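PDB 3K4U: binding component of ABC transporter from Wolinella succinogenes, which binds lysine in the cleft between two lobes and probably hands it on to an ABC transporter. Local coordinates for residues Leu7-Glu12 with Asp33-Met38; Pro13-Phe18 with Glu189-Ala194; Tyr128-Leu133 with Ala137-Tyr142. One frame throughout, in Å; residues are numbered along the deposited sequence.

Contact 1: Leu7-Glu12 with Asp33-Met38. With LYS (lysine), chain K.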
loop_
_atom_site.group_PDB
_atom_site.type_symbol
_atom_site.label_atom_id
_atom_site.label_comp_id
_atom_site.label_asym_id
_atom_site.label_seq_id
_atom_site.Cartn_x
_atom_site.Cartn_y
_atom_site.Cartn_z
ATOM N N LEU E 7 -8.920 4.838 40.080
ATOM C CA LEU E 7 -8.413 3.734 39.336
ATOM C C LEU E 7 -7.268 3.117 40.099
ATOM O O LEU E 7 -6.224 3.730 40.236
ATOM C CB LEU E 7 -7.945 4.186 37.944
ATOM C CG LEU E 7 -7.271 3.075 37.133
ATOM C CD1 LEU E 7 -8.265 1.949 36.856
ATOM C CD2 LEU E 7 -6.625 3.639 35.895
ATOM N N ARG E 8 -7.443 1.880 40.542
ATOM C CA ARG E 8 -6.428 1.172 41.349
ATOM C C ARG E 8 -5.533 0.262 40.522
ATOM O O ARG E 8 -6.008 -0.696 39.903
ATOM C CB ARG E 8 -7.126 0.359 42.439
ATOM C CG ARG E 8 -8.114 1.195 43.245
ATOM C CD ARG E 8 -8.591 0.478 44.483
ATOM N NE ARG E 8 -9.885 -0.193 44.310
ATOM C CZ ARG E 8 -10.061 -1.513 44.244
ATOM N NH1 ARG E 8 -11.280 -2.027 44.109
ATOM N NH2 ARG E 8 -9.019 -2.323 44.331
ATOM N N VAL E 9 -4.234 0.551 40.520
ATOM C CA VAL E 9 -3.287 -0.192 39.691
ATOM C C VAL E 9 -2.229 -0.932 40.499
ATOM O O VAL E 9 -1.423 -0.302 41.217
ATOM C CB VAL E 9 -2.523 0.734 38.744
ATOM C CG1 VAL E 9 -1.692 -0.110 37.729
ATOM C CG2 VAL E 9 -3.472 1.682 38.028
ATOM N N GLY E 10 -2.199 -2.257 40.327
ATOM C CA GLY E 10 -1.164 -3.109 40.904
ATOM C C GLY E 10 0.094 -3.159 40.059
ATOM O O GLY E 10 0.019 -3.236 38.826
ATOM N N LEU E 11 1.250 -3.107 40.729
ATOM C CA LEU E 11 2.548 -3.159 40.080
ATOM C C LEU E 11 3.619 -3.486 41.072
ATOM O O LEU E 11 3.418 -3.338 42.268
ATOM C CB LEU E 11 2.900 -1.866 39.334
ATOM C CG LEU E 11 2.585 -0.443 39.771
ATOM C CD1 LEU E 11 2.831 -0.239 41.271
ATOM C CD2 LEU E 11 3.429 0.518 38.975
ATOM N N GLU E 12 4.749 -3.979 40.571
ATOM C CA GLU E 12 5.848 -4.395 41.419
ATOM C C GLU E 12 7.042 -3.524 41.101
ATOM O O GLU E 12 7.576 -3.576 39.976
ATOM C CB GLU E 12 6.189 -5.871 41.207
ATOM C CG GLU E 12 7.017 -6.460 42.364
ATOM C CD GLU E 12 7.778 -7.707 41.988
ATOM O OE1 GLU E 12 8.350 -7.728 40.872
ATOM O OE2 GLU E 12 7.827 -8.661 42.808
ATOM N N ASP E 33 3.504 6.934 34.674
ATOM C CA ASP E 33 3.023 7.912 33.674
ATOM C C ASP E 33 1.828 7.423 32.803
ATOM O O ASP E 33 0.921 8.204 32.484
ATOM C CB ASP E 33 4.199 8.384 32.802
ATOM C CG ASP E 33 5.247 9.122 33.624
ATOM O OD1 ASP E 33 4.963 9.330 34.836
ATOM O OD2 ASP E 33 6.324 9.492 33.096
ATOM N N LEU E 34 1.836 6.143 32.427
ATOM C CA LEU E 34 0.747 5.585 31.646
ATOM C C LEU E 34 -0.479 5.531 32.501
ATOM O O LEU E 34 -1.562 6.015 32.117
ATOM C CB LEU E 34 1.102 4.166 31.167
ATOM C CG LEU E 34 1.609 3.882 29.737
ATOM C CD1 LEU E 34 2.028 5.119 28.992
ATOM C CD2 LEU E 34 2.706 2.830 29.709
ATOM N N ALA E 35 -0.298 4.928 33.667
ATOM C CA ALA E 35 -1.359 4.806 34.679
ATOM C C ALA E 35 -1.902 6.164 35.064
ATOM O O ALA E 35 -3.090 6.310 35.343
ATOM C CB ALA E 35 -0.831 4.085 35.893
ATOM N N ARG E 36 -1.033 7.167 35.045
ATOM C CA ARG E 36 -1.443 8.544 35.333
ATOM C C ARG E 36 -2.314 9.078 34.191
ATOM O O ARG E 36 -3.361 9.667 34.445
ATOM C CB ARG E 36 -0.217 9.433 35.647
ATOM C CG ARG E 36 -0.541 10.827 36.161
ATOM C CD ARG E 36 0.690 11.538 36.796
ATOM N NE ARG E 36 0.848 11.216 38.217
ATOM C CZ ARG E 36 1.829 10.474 38.722
ATOM N NH1 ARG E 36 2.784 9.984 37.936
ATOM N NH2 ARG E 36 1.872 10.230 40.025
ATOM N N GLU E 37 -1.901 8.854 32.945
ATOM C CA GLU E 37 -2.674 9.306 31.754
ATOM C C GLU E 37 -4.040 8.650 31.703
ATOM O O GLU E 37 -5.059 9.301 31.530
ATOM C CB GLU E 37 -1.949 8.991 30.429
ATOM C CG GLU E 37 -0.778 9.921 30.067
ATOM C CD GLU E 37 -1.206 11.356 29.752
ATOM O OE1 GLU E 37 -2.347 11.573 29.255
ATOM O OE2 GLU E 37 -0.405 12.278 30.007
HETATM N N MSE E 38 -4.024 7.332 31.834
HETATM C CA MSE E 38 -5.215 6.566 31.830
HETATM C C MSE E 38 -6.191 7.097 32.876
HETATM O O MSE E 38 -7.375 7.248 32.590
HETATM C CB MSE E 38 -4.845 5.122 32.068
HETATM C CG MSE E 38 -5.988 4.203 31.919
HETATM SE SE MSE E 38 -5.600 2.403 32.531
HETATM C CE MSE E 38 -4.086 1.994 31.346
HETATM N N LYS K . 8.058 -9.319 31.450
HETATM C CA LYS K . 8.400 -9.837 32.759
HETATM C C LYS K . 7.358 -10.867 33.129
HETATM O O LYS K . 6.206 -10.733 32.721
HETATM C CB LYS K . 8.388 -8.707 33.798
HETATM C CG LYS K . 9.197 -8.978 35.045
HETATM C CD LYS K . 8.552 -8.349 36.230
HETATM C CE LYS K . 9.486 -8.277 37.443
HETATM N NZ LYS K . 8.973 -7.371 38.504
HETATM O OXT LYS K . 7.631 -11.836 33.834
#

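Contact 2: Pro13-Phe18 with Glu189-Ala194. With LYS (lysine), chain K.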
loop_
_atom_site.group_PDB
_atom_site.type_symbol
_atom_site.label_atom_id
_atom_site.label_comp_id
_atom_site.label_asym_id
_atom_site.label_seq_id
_atom_site.Cartn_x
_atom_site.Cartn_y
_atom_site.Cartn_z
ATOM N N PRO E 13 7.454 -2.686 42.057
ATOM C CA PRO E 13 8.533 -1.790 41.665
ATOM C C PRO E 13 9.858 -2.502 41.433
ATOM O O PRO E 13 10.123 -3.556 42.023
ATOM C CB PRO E 13 8.606 -0.828 42.834
ATOM C CG PRO E 13 7.134 -0.718 43.263
ATOM C CD PRO E 13 6.685 -2.151 43.196
ATOM N N GLY E 14 10.691 -1.953 40.564
ATOM C CA GLY E 14 12.031 -2.504 40.461
ATOM C C GLY E 14 12.344 -3.209 39.156
ATOM O O GLY E 14 13.458 -3.686 38.994
ATOM N N TYR E 15 11.357 -3.285 38.257
ATOM C CA TYR E 15 11.576 -3.545 36.855
ATOM C C TYR E 15 11.806 -2.212 36.192
ATOM O O TYR E 15 10.874 -1.630 35.642
ATOM C CB TYR E 15 10.332 -4.197 36.250
ATOM C CG TYR E 15 10.403 -4.569 34.783
ATOM C CD1 TYR E 15 9.250 -4.959 34.106
ATOM C CD2 TYR E 15 11.606 -4.544 34.067
ATOM C CE1 TYR E 15 9.282 -5.331 32.779
ATOM C CE2 TYR E 15 11.646 -4.904 32.719
ATOM C CZ TYR E 15 10.482 -5.292 32.091
ATOM O OH TYR E 15 10.498 -5.642 30.764
ATOM N N LEU E 16 13.045 -1.722 36.277
ATOM C CA LEU E 16 13.507 -0.529 35.550
ATOM C C LEU E 16 13.346 -0.653 34.027
ATOM O O LEU E 16 13.659 -1.709 33.480
ATOM C CB LEU E 16 14.997 -0.346 35.850
ATOM C CG LEU E 16 15.511 0.530 37.005
ATOM C CD1 LEU E 16 14.558 0.634 38.208
ATOM C CD2 LEU E 16 16.834 -0.028 37.448
ATOM N N PRO E 17 12.857 0.398 33.331
ATOM C CA PRO E 17 12.302 1.705 33.718
ATOM C C PRO E 17 10.765 1.745 33.715
ATOM O O PRO E 17 10.177 2.807 33.503
ATOM C CB PRO E 17 12.781 2.602 32.590
ATOM C CG PRO E 17 12.599 1.726 31.373
ATOM C CD PRO E 17 12.983 0.314 31.856
ATOM N N PHE E 18 10.118 0.606 33.944
ATOM C CA PHE E 18 8.677 0.581 34.001
ATOM C C PHE E 18 8.167 1.071 35.368
ATOM O O PHE E 18 7.213 1.859 35.453
ATOM C CB PHE E 18 8.206 -0.833 33.739
ATOM C CG PHE E 18 8.350 -1.280 32.311
ATOM C CD1 PHE E 18 7.262 -1.289 31.459
ATOM C CD2 PHE E 18 9.556 -1.741 31.832
ATOM C CE1 PHE E 18 7.389 -1.710 30.135
ATOM C CE2 PHE E 18 9.686 -2.163 30.513
ATOM C CZ PHE E 18 8.589 -2.145 29.666
ATOM N N GLU E 189 8.253 -11.147 23.313
ATOM C CA GLU E 189 7.500 -10.940 24.549
ATOM C C GLU E 189 6.666 -9.711 24.549
ATOM O O GLU E 189 7.110 -8.662 24.962
ATOM C CB GLU E 189 8.384 -11.042 25.788
ATOM C CG GLU E 189 8.661 -12.501 26.159
ATOM C CD GLU E 189 9.727 -12.647 27.213
ATOM O OE1 GLU E 189 10.282 -13.755 27.362
ATOM O OE2 GLU E 189 10.006 -11.653 27.911
ATOM N N PRO E 190 5.447 -9.831 24.036
ATOM C CA PRO E 190 4.498 -8.745 24.040
ATOM C C PRO E 190 4.029 -8.440 25.447
ATOM O O PRO E 190 3.700 -9.349 26.231
ATOM C CB PRO E 190 3.335 -9.301 23.227
ATOM C CG PRO E 190 3.464 -10.735 23.333
ATOM C CD PRO E 190 4.926 -11.022 23.359
ATOM N N LEU E 191 3.973 -7.165 25.761
ATOM C CA LEU E 191 3.672 -6.733 27.091
ATOM C C LEU E 191 2.261 -6.119 27.061
ATOM O O LEU E 191 1.973 -5.276 26.189
ATOM C CB LEU E 191 4.748 -5.723 27.491
ATOM C CG LEU E 191 5.935 -6.124 28.383
ATOM C CD1 LEU E 191 6.405 -7.572 28.316
ATOM C CD2 LEU E 191 7.072 -5.211 28.180
ATOM N N GLY E 192 1.379 -6.530 27.973
ATOM C CA GLY E 192 0.035 -5.972 28.008
ATOM C C GLY E 192 -0.484 -5.704 29.419
ATOM O O GLY E 192 0.064 -6.246 30.390
ATOM N N TRP E 193 -1.522 -4.873 29.540
ATOM C CA TRP E 193 -2.103 -4.568 30.823
ATOM C C TRP E 193 -3.079 -5.679 31.004
ATOM O O TRP E 193 -3.825 -5.968 30.064
ATOM C CB TRP E 193 -2.898 -3.236 30.831
ATOM C CG TRP E 193 -2.114 -2.110 30.317
ATOM C CD1 TRP E 193 -0.784 -1.898 30.509
ATOM C CD2 TRP E 193 -2.574 -1.066 29.450
ATOM N NE1 TRP E 193 -0.392 -0.765 29.828
ATOM C CE2 TRP E 193 -1.475 -0.245 29.170
ATOM C CE3 TRP E 193 -3.807 -0.770 28.858
ATOM C CZ2 TRP E 193 -1.562 0.858 28.332
ATOM C CZ3 TRP E 193 -3.901 0.350 28.041
ATOM C CH2 TRP E 193 -2.786 1.157 27.797
ATOM N N ALA E 194 -3.128 -6.259 32.206
ATOM C CA ALA E 194 -4.148 -7.263 32.518
ATOM C C ALA E 194 -5.291 -6.696 33.374
ATOM O O ALA E 194 -5.128 -5.681 34.091
ATOM C CB ALA E 194 -3.530 -8.444 33.183
HETATM N N LYS K . 8.058 -9.319 31.450
HETATM C CA LYS K . 8.400 -9.837 32.759
HETATM C C LYS K . 7.358 -10.867 33.129
HETATM O O LYS K . 6.206 -10.733 32.721
HETATM C CB LYS K . 8.388 -8.707 33.798
HETATM C CG LYS K . 9.197 -8.978 35.045
HETATM C CD LYS K . 8.552 -8.349 36.230
HETATM C CE LYS K . 9.486 -8.277 37.443
HETATM N NZ LYS K . 8.973 -7.371 38.504
HETATM O OXT LYS K . 7.631 -11.836 33.834
#

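Contact 3: Tyr128-Leu133 with Ala137-Tyr142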
loop_
_atom_site.group_PDB
_atom_site.type_symbol
_atom_site.label_atom_id
_atom_site.label_comp_id
_atom_site.label_asym_id
_atom_site.label_seq_id
_atom_site.Cartn_x
_atom_site.Cartn_y
_atom_site.Cartn_z
ATOM N N TYR E 128 11.456 -18.670 33.036
ATOM C CA TYR E 128 10.869 -19.670 32.126
ATOM C C TYR E 128 11.598 -19.778 30.763
ATOM O O TYR E 128 11.794 -20.878 30.232
ATOM C CB TYR E 128 9.369 -19.404 31.934
ATOM C CG TYR E 128 8.633 -19.296 33.254
ATOM C CD1 TYR E 128 8.349 -20.450 34.012
ATOM C CD2 TYR E 128 8.236 -18.040 33.769
ATOM C CE1 TYR E 128 7.701 -20.360 35.254
ATOM C CE2 TYR E 128 7.576 -17.947 35.003
ATOM C CZ TYR E 128 7.322 -19.108 35.740
ATOM O OH TYR E 128 6.667 -19.026 36.955
ATOM N N ALA E 129 11.990 -18.633 30.218
ATOM C CA ALA E 129 12.802 -18.574 29.001
ATOM C C ALA E 129 14.159 -19.260 29.221
ATOM O O ALA E 129 14.495 -20.217 28.509
ATOM C CB ALA E 129 12.991 -17.134 28.532
ATOM N N ALA E 130 14.919 -18.814 30.219
ATOM C CA ALA E 130 16.198 -19.445 30.512
ATOM C C ALA E 130 16.090 -20.961 30.673
ATOM O O ALA E 130 17.000 -21.678 30.272
ATOM C CB ALA E 130 16.845 -18.827 31.726
ATOM N N LYS E 131 14.990 -21.455 31.236
ATOM C CA LYS E 131 14.835 -22.901 31.401
ATOM C C LYS E 131 14.632 -23.597 30.048
ATOM O O LYS E 131 15.093 -24.713 29.845
ATOM C CB LYS E 131 13.711 -23.236 32.377
ATOM C CG LYS E 131 14.083 -22.976 33.810
ATOM C CD LYS E 131 12.862 -22.890 34.709
ATOM C CE LYS E 131 12.717 -24.119 35.590
ATOM N NZ LYS E 131 11.487 -24.047 36.407
ATOM N N ARG E 132 13.951 -22.915 29.134
ATOM C CA ARG E 132 13.817 -23.362 27.758
ATOM C C ARG E 132 15.157 -23.237 27.019
ATOM O O ARG E 132 15.697 -24.231 26.553
ATOM C CB ARG E 132 12.760 -22.514 27.037
ATOM C CG ARG E 132 11.328 -23.041 27.054
ATOM C CD ARG E 132 10.382 -22.056 26.348
ATOM N NE ARG E 132 11.048 -21.373 25.228
ATOM C CZ ARG E 132 11.199 -20.047 25.096
ATOM N NH1 ARG E 132 10.715 -19.204 26.015
ATOM N NH2 ARG E 132 11.828 -19.557 24.024
ATOM N N LEU E 133 15.687 -22.016 26.940
ATOM C CA LEU E 133 16.900 -21.708 26.181
ATOM C C LEU E 133 18.181 -22.319 26.726
ATOM O O LEU E 133 19.024 -22.738 25.956
ATOM C CB LEU E 133 17.095 -20.195 26.072
ATOM C CG LEU E 133 16.684 -19.421 24.816
ATOM C CD1 LEU E 133 15.417 -19.930 24.153
ATOM C CD2 LEU E 133 16.531 -17.956 25.161
ATOM N N ALA E 137 23.759 -24.520 31.495
ATOM C CA ALA E 137 24.279 -23.509 32.417
ATOM C C ALA E 137 23.603 -23.600 33.766
ATOM O O ALA E 137 22.460 -24.040 33.848
ATOM C CB ALA E 137 24.126 -22.126 31.835
ATOM N N LYS E 138 24.316 -23.217 34.827
ATOM C CA LYS E 138 23.691 -23.150 36.154
ATOM C C LYS E 138 22.712 -21.995 36.160
ATOM O O LYS E 138 23.070 -20.868 35.801
ATOM C CB LYS E 138 24.714 -22.908 37.259
ATOM C CG LYS E 138 25.287 -24.129 37.934
ATOM C CD LYS E 138 26.394 -23.682 38.895
ATOM C CE LYS E 138 27.590 -24.649 38.894
ATOM N NZ LYS E 138 28.819 -24.019 39.487
ATOM N N LEU E 139 21.480 -22.282 36.561
ATOM C CA LEU E 139 20.489 -21.241 36.782
ATOM C C LEU E 139 20.114 -21.106 38.259
ATOM O O LEU E 139 19.530 -22.029 38.848
ATOM C CB LEU E 139 19.227 -21.463 35.933
ATOM C CG LEU E 139 18.146 -20.384 36.116
ATOM C CD1 LEU E 139 18.372 -19.230 35.151
ATOM C CD2 LEU E 139 16.754 -20.966 35.937
ATOM N N LYS E 140 20.436 -19.937 38.820
ATOM C CA LYS E 140 20.032 -19.558 40.173
ATOM C C LYS E 140 19.085 -18.367 40.159
ATOM O O LYS E 140 19.166 -17.493 39.292
ATOM C CB LYS E 140 21.242 -19.215 41.025
ATOM C CG LYS E 140 22.021 -20.419 41.507
ATOM C CD LYS E 140 22.714 -20.114 42.811
ATOM C CE LYS E 140 23.763 -19.052 42.650
ATOM N NZ LYS E 140 24.654 -19.065 43.816
ATOM N N THR E 141 18.210 -18.331 41.157
ATOM C CA THR E 141 17.118 -17.365 41.182
ATOM C C THR E 141 17.015 -16.595 42.502
ATOM O O THR E 141 17.289 -17.123 43.567
ATOM C CB THR E 141 15.762 -18.045 40.982
ATOM O OG1 THR E 141 15.476 -18.837 42.147
ATOM C CG2 THR E 141 15.749 -18.889 39.732
ATOM N N TYR E 142 16.553 -15.355 42.392
ATOM C CA TYR E 142 16.497 -14.431 43.473
ATOM C C TYR E 142 15.201 -13.646 43.410
ATOM O O TYR E 142 14.659 -13.386 42.321
ATOM C CB TYR E 142 17.702 -13.498 43.378
ATOM C CG TYR E 142 19.002 -14.248 43.560
ATOM C CD1 TYR E 142 19.489 -14.516 44.836
ATOM C CD2 TYR E 142 19.727 -14.726 42.455
ATOM C CE1 TYR E 142 20.654 -15.211 45.021
ATOM C CE2 TYR E 142 20.903 -15.430 42.632
ATOM C CZ TYR E 142 21.365 -15.670 43.926
ATOM O OH TYR E 142 22.534 -16.375 44.138
#

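Contact 1: Leu7-Glu12 with Asp33-Met38
Leu7 lays its CD2 methyl against the selenium of Met38, a selenomethionine in this crystal, with the two side chains crossing at about a right angle and CD2 3.7 Å from SE. The pair ties strand 6-11 to helix 30-41 within a beta-alpha-beta crossover: the helix lies in the connection between strand 6-11 and its parallel neighbour, strand 45-50. The short segments run nearly antiparallel, at 162°, with axes 9.9 Å apart. One turn of helix earlier the second contact is made by the methyl of Ala35, whose CB lies 4.2 Å from Val9 CG2. Leu7 and Val9 are alternate residues on the same strand face, so the seam is entirely apolar and buried, and no hydrogen bond crosses it. Ile67 and, against Met38, Trp205 and Phe209 of helix 200-216 extend this core. At its C-terminal end the same strand leads into the ligand pocket. Glu12 holds its side chain extended, CG anti to the backbone N (chi1 -162°), and through it carries the carboxylate away from the helix to the bound lysine, where OE1 accepts a hydrogen bond from NZ.

Contact 2: Pro13-Phe18 with Glu189-Ala194
The backbone N of Phe18 donates to Tyr15 O over 2.9 Å, closing a turn that brings together the two rings facing Leu191. Phe18 CD2 stands 3.6 Å above the plane of the Tyr15 ring, over its centre, so the two rings pack on each other beside the strand. Leu191 meets them with a single branch: its CD2 lies 3.7 Å from Phe18 CZ, coming in obliquely, and 4.3 Å from Tyr15 OH. The other branch turns to the ligand, CD1 resting 4.0 Å from the alpha-amino N of the bound lysine. The fork of one leucine therefore serves both the core and the pocket.

Tyr15 has a similar double role. With CG anti to its own N (chi1 -179°), the ring reaches out beside the ligand's aliphatic chain, and CE1 comes within 3.6 Å of lysine CB. Its hydroxyl forms a weak hydrogen bond with Asp163, a residue that also binds the lysine, while Phe162 meets the ring edge-to-face. Phe18 in turn meets Phe227 edge-to-face. The loop itself is shaped by a G1 beta bulge, in which Gly14 and Tyr15 both face Glu19, and by a cis peptide bond before Pro17. An aromatic ring beside the ligand's aliphatic chain, with an apolar residue near its alpha-amino group, is an arrangement consistent with the interlobe amino acid site of a type 2 periplasmic binding protein.

Contact 3: Tyr128-Leu133 with Ala137-Tyr142
Leu139 divides its two methyls between successive residues of one helical turn, and these apolar touches make up the contact. CD1 abuts Ala130, 3.8 Å from its CB, while CD2 lies 4.0 Å from CG of Lys131. The leucine is directed at the helix by its first torsion, which sets CG opposite the backbone N (chi1 -180°). Ala130 and Leu139 also have the closest CA atoms of the two segments, 7.8 Å apart: a small residue on the helix lets the strand's leucine fill the interval. Lys131 takes part through its aliphatic portion alone, its chain crossing the leucine at about a right angle. The contact thus grades from a buried methyl at Ala130 to a solvent-facing edge at Lys131.

No hydrogen bond joins helix to strand; the polar interactions lie within the helix or between neighbouring strands. Beyond the leucine the chain of Lys131 bends at chi3, and its NZ forms a long, weak ion pair with Glu127, one turn back along the helix. The helix keeps its own backbone bonds, among them Arg132 N to Tyr128 O at 3.2 Å. Lys138, Lys140 and Tyr142 make backbone hydrogen bonds with strand 117-121 or, for Lys138, also with Leu116 just before it. The side chains of these three residues point to the sheet face opposite Leu139, which is the alternation expected of an extended strand.

Taken together, strand 117-121, helix 125-133 and strand 138-142 form a beta-alpha-beta unit. Its two strands pair in parallel, and the helix lies over one face, where Leu139 and its neighbour Leu118 of strand 117-121 touch, while Ala129, Arg132 and Leu133, on another side of the helix, meet Leu186 and Thr187.

The three contacts illustrate how a two-lobed binding protein is built around its ligand: contacts 1 and 2 reach the bound lysine, and contact 3 lies in the fold away from it. Contacts 1 and 2 have centres 12 Å apart and touch directly, Met38 CE lying 3.7 Å from Trp193 CZ3. Their segments alternate along the sequence, since 13-18 falls between 7-12 and 33-38, while 189-194 follows both. Contact 3 is nested within the long connection that contact 2 closes. Its centre lies about 20 Å from that of contact 2, with which it shares the mixed sheet, and about 30 Å from that of contact 1, across the chain's centre. Contact 2 thus stands between two beta-alpha-beta units, beside the ligand.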